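Local coordinates for alpha-catenin-like protein hmp-1 (Caenorhabditis elegans, PDB 5H5M) that binds beta-catenin and actin filaments in the cadherin-catenin complex of adherens junctions, and is required for cell migration and shape change as the embryo encloses and elongates, at residues 6-9 / 10-14; 24-27 / 28-31; 39-42 / 43-47; 97-100 / 101-105; 170-173 / 174-177. One frame throughout, in Å; residues are numbered along the deposited sequence.

Interaction 1 of 5, residues 6-9 / 10-14; sequences DLIN and EIDTF
D6 to N9 accept in turn from the backbone N atoms of E10 to T13, so 6-9 and 10-14 form one uninterrupted helical run. E10 N reaches D6 O, 2.8 Å away, nearly along the C=O axis, whereas the three bonds that follow come in tilted by about 30° from the carbonyl plane. T13 adds a side-chain bond: with chi1 at 57° its hydroxyl lies between its own backbone N and carbonyl carbon and turns back along the helix. OG1 donates to N9 O at 2.8 Å, and since T13 N also donates there, two bonds grip that one oxygen. E10 CG packs 3.1 Å from D6 O before its chain bends away. This is the opening of helix 6-17 in the M domain of a vinculin-family protein built of helical bundles. Its apolar stripe turns inward: L7 CD1 meets I11 CD1 at 4.2 Å, I11 also lies on I41 of helix 27-49 and on T104 of helix 92-122, and I8 is joined through the backbone to Q168. One turn on, the D12 side chain, its CG beside the backbone N (chi1 -70°), passes obliquely across that of I8, OD2 lying 3.7 Å from I8 CG1. D12 OD1 forms a salt bridge with R108 of helix 92-122. An alanine in place of D12 would remove the carboxylate and is likely to leave the R108 guanidinium without its partner on this helix. I8 O accepts a hydrogen bond from D12 N at 3.0 Å.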
loop_
_atom_site.group_PDB
_atom_site.type_symbol
_atom_site.label_atom_id
_atom_site.label_comp_id
_atom_site.label_asym_id
_atom_site.label_seq_id
_atom_site.Cartn_x
_atom_site.Cartn_y
_atom_site.Cartn_z
ATOM N N ASP A 6 3.622 -9.745 15.596
ATOM C CA ASP A 6 3.307 -11.089 16.066
ATOM C C ASP A 6 3.001 -12.063 14.934
ATOM O O ASP A 6 3.532 -13.173 14.917
ATOM C CB ASP A 6 2.130 -11.049 17.042
ATOM C CG ASP A 6 2.577 -10.971 18.487
ATOM O OD1 ASP A 6 3.787 -11.150 18.744
ATOM O OD2 ASP A 6 1.722 -10.741 19.366
ATOM N N LEU A 7 2.150 -11.656 13.997
ATOM C CA LEU A 7 1.733 -12.539 12.911
ATOM C C LEU A 7 2.910 -13.002 12.055
ATOM O O LEU A 7 2.936 -14.141 11.592
ATOM C CB LEU A 7 0.688 -11.854 12.026
ATOM C CG LEU A 7 0.206 -12.665 10.816
ATOM C CD1 LEU A 7 -0.320 -14.032 11.241
ATOM C CD2 LEU A 7 -0.855 -11.909 10.029
ATOM N N ILE A 8 3.890 -12.127 11.853
ATOM C CA ILE A 8 5.034 -12.489 11.028
ATOM C C ILE A 8 5.959 -13.440 11.788
ATOM O O ILE A 8 6.571 -14.324 11.193
ATOM C CB ILE A 8 5.819 -11.242 10.547
ATOM C CG1 ILE A 8 6.767 -11.623 9.409
ATOM C CG2 ILE A 8 6.559 -10.558 11.697
ATOM C CD1 ILE A 8 6.052 -12.198 8.206
ATOM N N ASN A 9 6.036 -13.280 13.107
ATOM C CA ASN A 9 6.846 -14.171 13.924
ATOM C C ASN A 9 6.184 -15.536 14.071
ATOM O O ASN A 9 6.862 -16.561 14.093
ATOM C CB ASN A 9 7.108 -13.556 15.297
ATOM C CG ASN A 9 8.063 -12.378 15.232
ATOM O OD1 ASN A 9 8.861 -12.262 14.300
ATOM N ND2 ASN A 9 7.986 -11.496 16.224
ATOM N N GLU A 10 4.857 -15.540 14.169
ATOM C CA GLU A 10 4.096 -16.782 14.226
ATOM C C GLU A 10 4.312 -17.603 12.959
ATOM O O GLU A 10 4.503 -18.814 13.023
ATOM C CB GLU A 10 2.603 -16.499 14.424
ATOM C CG GLU A 10 2.240 -15.868 15.763
ATOM C CD GLU A 10 2.275 -16.854 16.922
ATOM O OE1 GLU A 10 2.600 -18.040 16.698
ATOM O OE2 GLU A 10 1.969 -16.442 18.061
ATOM N N ILE A 11 4.290 -16.931 11.812
ATOM C CA ILE A 11 4.502 -17.582 10.522
ATOM C C ILE A 11 5.935 -18.093 10.365
ATOM O O ILE A 11 6.157 -19.241 9.973
ATOM C CB ILE A 11 4.181 -16.625 9.358
ATOM C CG1 ILE A 11 2.675 -16.368 9.275
ATOM C CG2 ILE A 11 4.685 -17.187 8.044
ATOM C CD1 ILE A 11 2.295 -15.369 8.210
ATOM N N ASP A 12 6.903 -17.234 10.675
ATOM C CA ASP A 12 8.314 -17.577 10.519
ATOM C C ASP A 12 8.726 -18.773 11.378
ATOM O O ASP A 12 9.395 -19.688 10.898
ATOM C CB ASP A 12 9.193 -16.369 10.854
ATOM C CG ASP A 12 9.094 -15.267 9.813
ATOM O OD1 ASP A 12 8.677 -15.558 8.670
ATOM O OD2 ASP A 12 9.437 -14.109 10.137
ATOM N N THR A 13 8.323 -18.763 12.645
ATOM C CA THR A 13 8.652 -19.855 13.555
ATOM C C THR A 13 7.934 -21.145 13.157
ATOM O O THR A 13 8.505 -22.232 13.248
ATOM C CB THR A 13 8.299 -19.505 15.016
ATOM O OG1 THR A 13 6.912 -19.169 15.113
ATOM C CG2 THR A 13 9.137 -18.332 15.503
ATOM N N PHE A 14 6.689 -21.014 12.707
ATOM C CA PHE A 14 5.881 -22.163 12.305
ATOM C C PHE A 14 6.567 -22.980 11.216
ATOM O O PHE A 14 6.477 -24.206 11.195
ATOM C CB PHE A 14 4.506 -21.702 11.822
ATOM C CG PHE A 14 3.595 -22.822 11.410
ATOM C CD1 PHE A 14 3.074 -23.693 12.356
ATOM C CD2 PHE A 14 3.243 -22.993 10.081
ATOM C CE1 PHE A 14 2.227 -24.720 11.982
ATOM C CE2 PHE A 14 2.393 -24.020 9.698
ATOM C CZ PHE A 14 1.885 -24.885 10.650
#

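Interaction 2 of 5, residues 24-27 / 28-31; sequences HYRR and GTDR
Two torsions bring D30 and Y25 together: D30 CG sits beside its backbone N (chi1 -81°), which turns the carboxylate back over the incoming chain, and Y25 CG is trans to its own N (chi1 -179°), which carries the ring alongside D30 CB, toward R31. D30 OD2 accepts from R26 N at 2.9 Å on its anti lone pair. The same oxygen accepts a hydrogen bond from a water, which also donates to H24 O, so the chain just ahead of helix 27-49 is tied to the carboxylate twice. R26 O receives D30 N at 2.7 Å almost head-on and T29 N at 3.1 Å from above the carbonyl plane; T29 OG1 adds a weak bond and lies over one face of the R26 guanidinium, offset toward its rim. Y25 CE1 rests 3.8 Å from D30 CB, and Y25 OH 3.4 Å from R31 CB. With an alanine in place of D30 the carboxylate is gone, which would probably leave R26 N without its acceptor and the bridging water with one partner fewer. The extended chains of R27 and R31 run side by side, their NH1 atoms 3.4 Å apart. Both form salt bridges with E81, which also bonds Y25 OH, and R31 forms another with E35; Y25 stacks on Y80. E81 and E35 together probably offset the two positive charges, and E81 joins the start of helix 27-49 to the chain at the end of helix 56-80.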
loop_
_atom_site.group_PDB
_atom_site.type_symbol
_atom_site.label_atom_id
_atom_site.label_comp_id
_atom_site.label_asym_id
_atom_site.label_seq_id
_atom_site.Cartn_x
_atom_site.Cartn_y
_atom_site.Cartn_z
ATOM N N HIS A 24 11.168 -37.981 17.301
ATOM C CA HIS A 24 10.871 -37.118 18.443
ATOM C C HIS A 24 9.396 -36.739 18.546
ATOM O O HIS A 24 8.937 -36.323 19.610
ATOM C CB HIS A 24 11.710 -35.837 18.381
ATOM C CG HIS A 24 13.154 -36.040 18.711
ATOM N ND1 HIS A 24 14.046 -34.993 18.816
ATOM C CD2 HIS A 24 13.866 -37.164 18.958
ATOM C CE1 HIS A 24 15.243 -35.464 19.116
ATOM N NE2 HIS A 24 15.161 -36.781 19.206
ATOM N N TYR A 25 8.664 -36.867 17.443
ATOM C CA TYR A 25 7.264 -36.450 17.404
ATOM C C TYR A 25 6.416 -37.171 18.449
ATOM O O TYR A 25 6.460 -38.397 18.567
ATOM C CB TYR A 25 6.671 -36.680 16.012
ATOM C CG TYR A 25 5.225 -36.240 15.892
ATOM C CD1 TYR A 25 4.902 -34.941 15.512
ATOM C CD2 TYR A 25 4.185 -37.121 16.165
ATOM C CE1 TYR A 25 3.584 -34.537 15.406
ATOM C CE2 TYR A 25 2.870 -36.723 16.065
ATOM C CZ TYR A 25 2.573 -35.432 15.682
ATOM O OH TYR A 25 1.259 -35.040 15.578
ATOM N N ARG A 26 5.645 -36.395 19.204
ATOM C CA ARG A 26 4.729 -36.935 20.201
ATOM C C ARG A 26 3.337 -36.347 19.996
ATOM O O ARG A 26 3.146 -35.137 20.123
ATOM C CB ARG A 26 5.228 -36.634 21.615
ATOM C CG ARG A 26 6.677 -37.012 21.863
ATOM C CD ARG A 26 7.229 -36.280 23.075
ATOM N NE ARG A 26 6.587 -36.708 24.312
ATOM C CZ ARG A 26 6.701 -36.068 25.471
ATOM N NH1 ARG A 26 7.425 -34.960 25.548
ATOM N NH2 ARG A 26 6.086 -36.532 26.551
ATOM N N ARG A 27 2.371 -37.207 19.684
ATOM C CA ARG A 27 1.015 -36.774 19.356
ATOM C C ARG A 27 0.385 -35.891 20.433
ATOM O O ARG A 27 -0.200 -34.855 20.130
ATOM C CB ARG A 27 0.112 -37.986 19.107
ATOM C CG ARG A 27 -1.351 -37.616 18.937
ATOM C CD ARG A 27 -2.238 -38.827 18.724
ATOM N NE ARG A 27 -3.647 -38.443 18.710
ATOM C CZ ARG A 27 -4.293 -38.009 17.632
ATOM N NH1 ARG A 27 -3.660 -37.909 16.471
ATOM N NH2 ARG A 27 -5.574 -37.678 17.713
ATOM N N GLY A 28 0.516 -36.298 21.690
ATOM C CA GLY A 28 -0.132 -35.594 22.781
ATOM C C GLY A 28 0.461 -34.241 23.127
ATOM O O GLY A 28 -0.097 -33.507 23.945
ATOM N N THR A 29 1.592 -33.903 22.515
ATOM C CA THR A 29 2.234 -32.620 22.783
ATOM C C THR A 29 2.529 -31.844 21.501
ATOM O O THR A 29 2.170 -30.673 21.385
ATOM C CB THR A 29 3.548 -32.796 23.578
ATOM O OG1 THR A 29 4.343 -33.823 22.975
ATOM C CG2 THR A 29 3.253 -33.177 25.022
ATOM N N ASP A 30 3.175 -32.499 20.542
ATOM C CA ASP A 30 3.584 -31.838 19.304
ATOM C C ASP A 30 2.403 -31.491 18.407
ATOM O O ASP A 30 2.489 -30.579 17.588
ATOM C CB ASP A 30 4.577 -32.711 18.533
ATOM C CG ASP A 30 5.992 -32.594 19.063
ATOM O OD1 ASP A 30 6.424 -31.460 19.360
ATOM O OD2 ASP A 30 6.669 -33.637 19.186
ATOM N N ARG A 31 1.301 -32.216 18.553
ATOM C CA ARG A 31 0.128 -31.951 17.725
ATOM C C ARG A 31 -0.739 -30.782 18.227
ATOM O O ARG A 31 -1.093 -29.912 17.432
ATOM C CB ARG A 31 -0.733 -33.211 17.589
ATOM C CG ARG A 31 -1.957 -33.003 16.721
ATOM C CD ARG A 31 -2.772 -34.276 16.545
ATOM N NE ARG A 31 -3.765 -34.103 15.491
ATOM C CZ ARG A 31 -3.762 -34.765 14.338
ATOM N NH1 ARG A 31 -2.830 -35.673 14.092
ATOM N NH2 ARG A 31 -4.702 -34.527 13.436
HETATM O O HOH W 1 8.683 -33.723 20.764
#

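Interaction 3 of 5, residues 39-42 / 43-47; sequences ERIV and SGSAS
E39, R40, I41 and V42 each accept from the backbone N four residues on, S43 to A46, in regular alpha-helical geometry. The turn lies within helix 27-49, a long helix of the bundled M domain, where two serines fold their hydroxyls back onto the helix itself. Each holds OG beside its own backbone N and trans to its carbonyl carbon (chi1 -75° in S43, -65° in S45), which points the hydroxyl at the carbonyl one turn earlier. S43 OG donates to E39 O at 3.1 Å, and S43 N reaches the same oxygen at 2.8 Å from the opposite face of the carbonyl plane. S45 repeats the pattern at I41 O, with N at 2.9 Å. The setting of the two differs: S43 is exposed, while S45 is buried against I62 and C66 of helix 56-80 and L107 and L111 of helix 92-122, where the bond to I41 O satisfies its hydroxyl in an apolar surrounding. V42 turns to C66 and R70, and the carboxylate of E39 forms its salt bridge with R70. The S45 hydroxyl comes to I41 O at 2.8 Å, standing 40° above the carbonyl plane, with the methyl I41 CG2 4.1 Å from OG.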
loop_
_atom_site.group_PDB
_atom_site.type_symbol
_atom_site.label_atom_id
_atom_site.label_comp_id
_atom_site.label_asym_id
_atom_site.label_seq_id
_atom_site.Cartn_x
_atom_site.Cartn_y
_atom_site.Cartn_z
ATOM N N GLU A 39 -3.565 -22.079 14.126
ATOM C CA GLU A 39 -4.788 -21.311 14.330
ATOM C C GLU A 39 -4.503 -19.850 14.672
ATOM O O GLU A 39 -5.310 -18.973 14.370
ATOM C CB GLU A 39 -5.648 -21.949 15.424
ATOM C CG GLU A 39 -6.201 -23.319 15.054
ATOM C CD GLU A 39 -7.018 -23.298 13.774
ATOM O OE1 GLU A 39 -7.793 -22.340 13.572
ATOM O OE2 GLU A 39 -6.878 -24.239 12.964
ATOM N N ARG A 40 -3.356 -19.589 15.295
ATOM C CA ARG A 40 -2.961 -18.217 15.602
ATOM C C ARG A 40 -2.585 -17.475 14.326
ATOM O O ARG A 40 -2.836 -16.276 14.195
ATOM C CB ARG A 40 -1.801 -18.185 16.600
ATOM C CG ARG A 40 -2.203 -18.560 18.019
ATOM C CD ARG A 40 -1.125 -18.196 19.031
ATOM N NE ARG A 40 0.066 -19.033 18.904
ATOM C CZ ARG A 40 0.204 -20.230 19.466
ATOM N NH1 ARG A 40 -0.781 -20.743 20.193
ATOM N NH2 ARG A 40 1.324 -20.918 19.299
ATOM N N ILE A 41 -1.981 -18.200 13.390
ATOM C CA ILE A 41 -1.680 -17.662 12.069
ATOM C C ILE A 41 -2.976 -17.340 11.326
ATOM O O ILE A 41 -3.128 -16.258 10.756
ATOM C CB ILE A 41 -0.834 -18.652 11.237
ATOM C CG1 ILE A 41 0.528 -18.872 11.897
ATOM C CG2 ILE A 41 -0.661 -18.155 9.815
ATOM C CD1 ILE A 41 1.417 -19.841 11.153
ATOM N N VAL A 42 -3.912 -18.283 11.353
ATOM C CA VAL A 42 -5.183 -18.121 10.660
ATOM C C VAL A 42 -5.999 -16.974 11.256
ATOM O O VAL A 42 -6.599 -16.186 10.522
ATOM C CB VAL A 42 -6.005 -19.424 10.694
ATOM C CG1 VAL A 42 -7.402 -19.200 10.126
ATOM C CG2 VAL A 42 -5.282 -20.522 9.930
ATOM N N SER A 43 -6.003 -16.870 12.584
ATOM C CA SER A 43 -6.737 -15.798 13.259
ATOM C C SER A 43 -6.194 -14.424 12.889
ATOM O O SER A 43 -6.957 -13.513 12.563
ATOM C CB SER A 43 -6.696 -15.982 14.775
ATOM O OG SER A 43 -7.565 -17.027 15.176
ATOM N N GLY A 44 -4.874 -14.280 12.937
ATOM C CA GLY A 44 -4.234 -13.027 12.584
ATOM C C GLY A 44 -4.444 -12.679 11.123
ATOM O O GLY A 44 -4.637 -11.514 10.774
ATOM N N SER A 45 -4.410 -13.695 10.268
ATOM C CA SER A 45 -4.640 -13.508 8.840
ATOM C C SER A 45 -6.068 -13.047 8.572
ATOM O O SER A 45 -6.315 -12.280 7.648
ATOM C CB SER A 45 -4.353 -14.801 8.074
ATOM O OG SER A 45 -2.981 -15.146 8.153
ATOM N N ALA A 46 -7.002 -13.518 9.391
ATOM C CA ALA A 46 -8.406 -13.171 9.229
ATOM C C ALA A 46 -8.657 -11.695 9.541
ATOM O O ALA A 46 -9.460 -11.045 8.875
ATOM C CB ALA A 46 -9.274 -14.055 10.113
ATOM N N SER A 47 -7.971 -11.175 10.556
ATOM C CA SER A 47 -8.117 -9.776 10.944
ATOM C C SER A 47 -7.705 -8.863 9.795
ATOM O O SER A 47 -8.321 -7.828 9.547
ATOM C CB SER A 47 -7.283 -9.468 12.190
ATOM O OG SER A 47 -7.786 -10.143 13.330
#

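Interaction 4 of 5, residues 97-100 / 101-105; sequences IAEV and HKRTK
R103 folds back over E99, one turn earlier in helix 92-122. CB lies 3.6 Å from V100 O; CG, set beside the backbone N, packs 3.2 Å from E99 O. A bend at the second torsion (chi2 -63°) then lifts the chain away from the backbone and over to the carboxylate. There NE donates to E99 OE2 at 3.1 Å and NH2 to the same oxygen at 2.9 Å, so both nitrogens of one guanidinium edge close on a single atom. OE2 lies in the guanidinium plane, but the carboxylate is turned 62° against it: NH2 meets OE2 almost end-on and NE from above the carboxylate plane. E99 gets there through its own bend at chi2 (70°). K102 NZ stands over one face of the guanidinium and makes a long ion pair with E99 OE1, 3.9 Å, which completes a small salt-bridge network. R103 also lies on E65 and N68 of helix 56-80. Elsewhere on this turn, I97 CG2 touches H101 CE1 at 3.6 Å, with I97 O over one face of the imidazole; H101 NE2 is hydrogen-bonded to Q15 O. T104, buried against I11 and L69, sends OG1 to V100 O at 2.9 Å, beside the bond from its own N. Ion pairs three and four residues apart, like those of E99, are common on helix surfaces; here the carboxylate charge is probably balanced mainly by R103, with K102 adding a weaker share, and OE2, held by two donors, is likely to limit rotation of the R103 guanidinium.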
loop_
_atom_site.group_PDB
_atom_site.type_symbol
_atom_site.label_atom_id
_atom_site.label_comp_id
_atom_site.label_asym_id
_atom_site.label_seq_id
_atom_site.Cartn_x
_atom_site.Cartn_y
_atom_site.Cartn_z
ATOM N N ILE A 97 6.038 -31.739 4.682
ATOM C CA ILE A 97 6.663 -30.502 5.138
ATOM C C ILE A 97 6.752 -29.490 4.001
ATOM O O ILE A 97 6.486 -28.303 4.191
ATOM C CB ILE A 97 8.074 -30.764 5.709
ATOM C CG1 ILE A 97 7.982 -31.561 7.013
ATOM C CG2 ILE A 97 8.822 -29.454 5.937
ATOM C CD1 ILE A 97 9.324 -31.989 7.567
ATOM N N ALA A 98 7.114 -29.970 2.815
ATOM C CA ALA A 98 7.224 -29.110 1.641
ATOM C C ALA A 98 5.872 -28.512 1.256
ATOM O O ALA A 98 5.790 -27.355 0.839
ATOM C CB ALA A 98 7.813 -29.884 0.470
ATOM N N GLU A 99 4.815 -29.306 1.399
ATOM C CA GLU A 99 3.467 -28.855 1.080
ATOM C C GLU A 99 3.028 -27.723 2.007
ATOM O O GLU A 99 2.433 -26.740 1.565
ATOM C CB GLU A 99 2.479 -30.022 1.165
ATOM C CG GLU A 99 1.031 -29.652 0.855
ATOM C CD GLU A 99 0.799 -29.319 -0.609
ATOM O OE1 GLU A 99 1.709 -29.551 -1.435
ATOM O OE2 GLU A 99 -0.302 -28.827 -0.935
ATOM N N VAL A 100 3.325 -27.867 3.294
ATOM C CA VAL A 100 2.987 -26.840 4.271
ATOM C C VAL A 100 3.765 -25.557 3.995
ATOM O O VAL A 100 3.198 -24.463 4.020
ATOM C CB VAL A 100 3.269 -27.307 5.713
ATOM C CG1 VAL A 100 2.919 -26.208 6.702
ATOM C CG2 VAL A 100 2.482 -28.569 6.026
ATOM N N HIS A 101 5.063 -25.704 3.727
ATOM C CA HIS A 101 5.927 -24.564 3.425
ATOM C C HIS A 101 5.437 -23.791 2.209
ATOM O O HIS A 101 5.528 -22.565 2.170
ATOM C CB HIS A 101 7.373 -25.018 3.194
ATOM C CG HIS A 101 8.149 -25.237 4.455
ATOM N ND1 HIS A 101 9.333 -25.944 4.488
ATOM C CD2 HIS A 101 7.916 -24.837 5.727
ATOM C CE1 HIS A 101 9.791 -25.974 5.725
ATOM N NE2 HIS A 101 8.951 -25.309 6.498
ATOM N N LYS A 102 4.915 -24.509 1.219
ATOM C CA LYS A 102 4.398 -23.868 0.015
ATOM C C LYS A 102 3.128 -23.065 0.305
ATOM O O LYS A 102 2.937 -21.975 -0.239
ATOM C CB LYS A 102 4.124 -24.907 -1.073
ATOM C CG LYS A 102 4.073 -24.316 -2.473
ATOM C CD LYS A 102 2.787 -24.691 -3.190
ATOM C CE LYS A 102 2.638 -26.199 -3.309
ATOM N NZ LYS A 102 1.372 -26.573 -3.999
ATOM N N ARG A 103 2.261 -23.603 1.158
ATOM C CA ARG A 103 1.039 -22.901 1.542
ATOM C C ARG A 103 1.370 -21.695 2.412
ATOM O O ARG A 103 0.789 -20.622 2.250
ATOM C CB ARG A 103 0.078 -23.836 2.280
ATOM C CG ARG A 103 -0.301 -25.075 1.493
ATOM C CD ARG A 103 -1.042 -24.720 0.215
ATOM N NE ARG A 103 -1.218 -25.888 -0.642
ATOM C CZ ARG A 103 -1.958 -25.907 -1.746
ATOM N NH1 ARG A 103 -2.604 -24.816 -2.135
ATOM N NH2 ARG A 103 -2.055 -27.020 -2.461
ATOM N N THR A 104 2.311 -21.878 3.333
ATOM C CA THR A 104 2.766 -20.793 4.194
ATOM C C THR A 104 3.388 -19.660 3.377
ATOM O O THR A 104 3.128 -18.484 3.634
ATOM C CB THR A 104 3.791 -21.290 5.233
ATOM O OG1 THR A 104 3.237 -22.385 5.972
ATOM C CG2 THR A 104 4.148 -20.179 6.194
ATOM N N LYS A 105 4.201 -20.022 2.388
ATOM C CA LYS A 105 4.841 -19.039 1.519
ATOM C C LYS A 105 3.810 -18.208 0.757
ATOM O O LYS A 105 3.960 -16.991 0.615
ATOM C CB LYS A 105 5.784 -19.723 0.526
ATOM C CG LYS A 105 6.369 -18.760 -0.498
ATOM C CD LYS A 105 7.261 -19.444 -1.520
ATOM C CE LYS A 105 7.711 -18.444 -2.576
ATOM N NZ LYS A 105 8.635 -19.032 -3.579
#

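Interaction 5 of 5, residues 170-173 / 174-177; sequences SSDV and ESVS
The carboxylate of D172 is approached on one face by S175, whose OG meets OD1 at 2.7 Å and whose backbone N meets OD2 at 3.0 Å, both steeply above the plane. A water lies on the opposite side of that plane, donating to OD2 and accepting from E174 N, so OD2 serves the first turn both directly and through solvent. This is an N-cap: D172 stands just before helix 173-202, and its side chain accepts from S175 N directly and reaches E174 N through the water. With CG trans to the backbone N (chi1 -169°), the carboxylate swings forward over the turn. S175 OG, turned beside its own N (chi1 -70°), completes the pairing, so that each carboxylate oxygen has its own donor from this one residue. The negative charge at the helix start probably also suits the helix dipole. D172 O starts the regular backbone pattern, accepting from V176 N at 2.9 Å, and V173 O follows with S177 N. An ST turn, in which S170 OG accepts from D172 N at 3.1 Å, and an inverse gamma turn centred on D172 lead the loop after helix 142-166 into the new helix. S170, buried, lies on I234, as S175 does, and S170 CB touches V176 CG2 at 3.9 Å, while the same methyl comes 3.3 Å from D172 O.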
loop_
_atom_site.group_PDB
_atom_site.type_symbol
_atom_site.label_atom_id
_atom_site.label_comp_id
_atom_site.label_asym_id
_atom_site.label_seq_id
_atom_site.Cartn_x
_atom_site.Cartn_y
_atom_site.Cartn_z
ATOM N N SER A 170 6.248 -7.107 9.860
ATOM C CA SER A 170 7.679 -6.839 9.855
ATOM C C SER A 170 8.351 -7.420 11.093
ATOM O O SER A 170 7.848 -7.270 12.206
ATOM C CB SER A 170 7.949 -5.337 9.772
ATOM O OG SER A 170 9.341 -5.081 9.806
ATOM N N SER A 171 9.482 -8.089 10.892
ATOM C CA SER A 171 10.268 -8.614 12.005
ATOM C C SER A 171 11.369 -7.629 12.377
ATOM O O SER A 171 12.185 -7.892 13.262
ATOM C CB SER A 171 10.874 -9.976 11.655
ATOM O OG SER A 171 11.933 -9.843 10.722
ATOM N N ASP A 172 11.387 -6.493 11.684
ATOM C CA ASP A 172 12.340 -5.426 11.969
ATOM C C ASP A 172 11.892 -4.659 13.209
ATOM O O ASP A 172 11.149 -3.682 13.110
ATOM C CB ASP A 172 12.466 -4.487 10.766
ATOM C CG ASP A 172 13.629 -3.516 10.892
ATOM O OD1 ASP A 172 14.088 -3.008 9.848
ATOM O OD2 ASP A 172 14.082 -3.252 12.024
ATOM N N VAL A 173 12.357 -5.108 14.371
ATOM C CA VAL A 173 11.956 -4.542 15.657
ATOM C C VAL A 173 12.266 -3.048 15.774
ATOM O O VAL A 173 11.455 -2.272 16.292
ATOM C CB VAL A 173 12.642 -5.293 16.821
ATOM C CG1 VAL A 173 12.378 -4.601 18.150
ATOM C CG2 VAL A 173 12.172 -6.740 16.863
ATOM N N GLU A 174 13.434 -2.643 15.287
ATOM C CA GLU A 174 13.852 -1.250 15.396
ATOM C C GLU A 174 13.066 -0.339 14.449
ATOM O O GLU A 174 12.690 0.767 14.827
ATOM C CB GLU A 174 15.353 -1.119 15.128
ATOM C CG GLU A 174 16.230 -1.882 16.107
ATOM C CD GLU A 174 15.986 -1.478 17.550
ATOM O OE1 GLU A 174 15.853 -0.263 17.818
ATOM O OE2 GLU A 174 15.924 -2.377 18.416
ATOM N N SER A 175 12.819 -0.797 13.224
ATOM C CA SER A 175 12.030 -0.001 12.288
ATOM C C SER A 175 10.593 0.117 12.784
ATOM O O SER A 175 10.004 1.197 12.742
ATOM C CB SER A 175 12.058 -0.600 10.881
ATOM O OG SER A 175 13.338 -0.467 10.279
ATOM N N VAL A 176 10.043 -0.995 13.264
ATOM C CA VAL A 176 8.695 -1.014 13.823
ATOM C C VAL A 176 8.580 -0.022 14.978
ATOM O O VAL A 176 7.582 0.688 15.104
ATOM C CB VAL A 176 8.303 -2.436 14.303
ATOM C CG1 VAL A 176 7.175 -2.380 15.336
ATOM C CG2 VAL A 176 7.911 -3.310 13.117
ATOM N N SER A 177 9.615 0.041 15.805
ATOM C CA SER A 177 9.623 0.965 16.931
ATOM C C SER A 177 9.498 2.413 16.460
ATOM O O SER A 177 8.698 3.178 16.999
ATOM C CB SER A 177 10.891 0.791 17.760
ATOM O OG SER A 177 10.935 1.742 18.805
HETATM O O HOH W 2 15.547 -4.208 13.935
#

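How the interactions relate
Along the chain the five contacts follow in series, each closing only a local turn; none nests in or crosses another. Interaction 1 opens helix 6-17 and touches three others: E10 makes a long, weak ion pair with R40 and F14 packs on I41 in interaction 3, I11 meets T104 and F14 meets V100 in interaction 4, and I8 reaches the loop before helix 173-202 in interaction 5. Interaction 2 forms the N-terminal start of helix 27-49, its nearest atoms about 8 Å from those of interaction 1; interaction 3 lies further along that helix, its centre about 23 Å from that of interaction 2. Helix 6-17 joins helices 27-49 and 92-122 to the 170-173 loop.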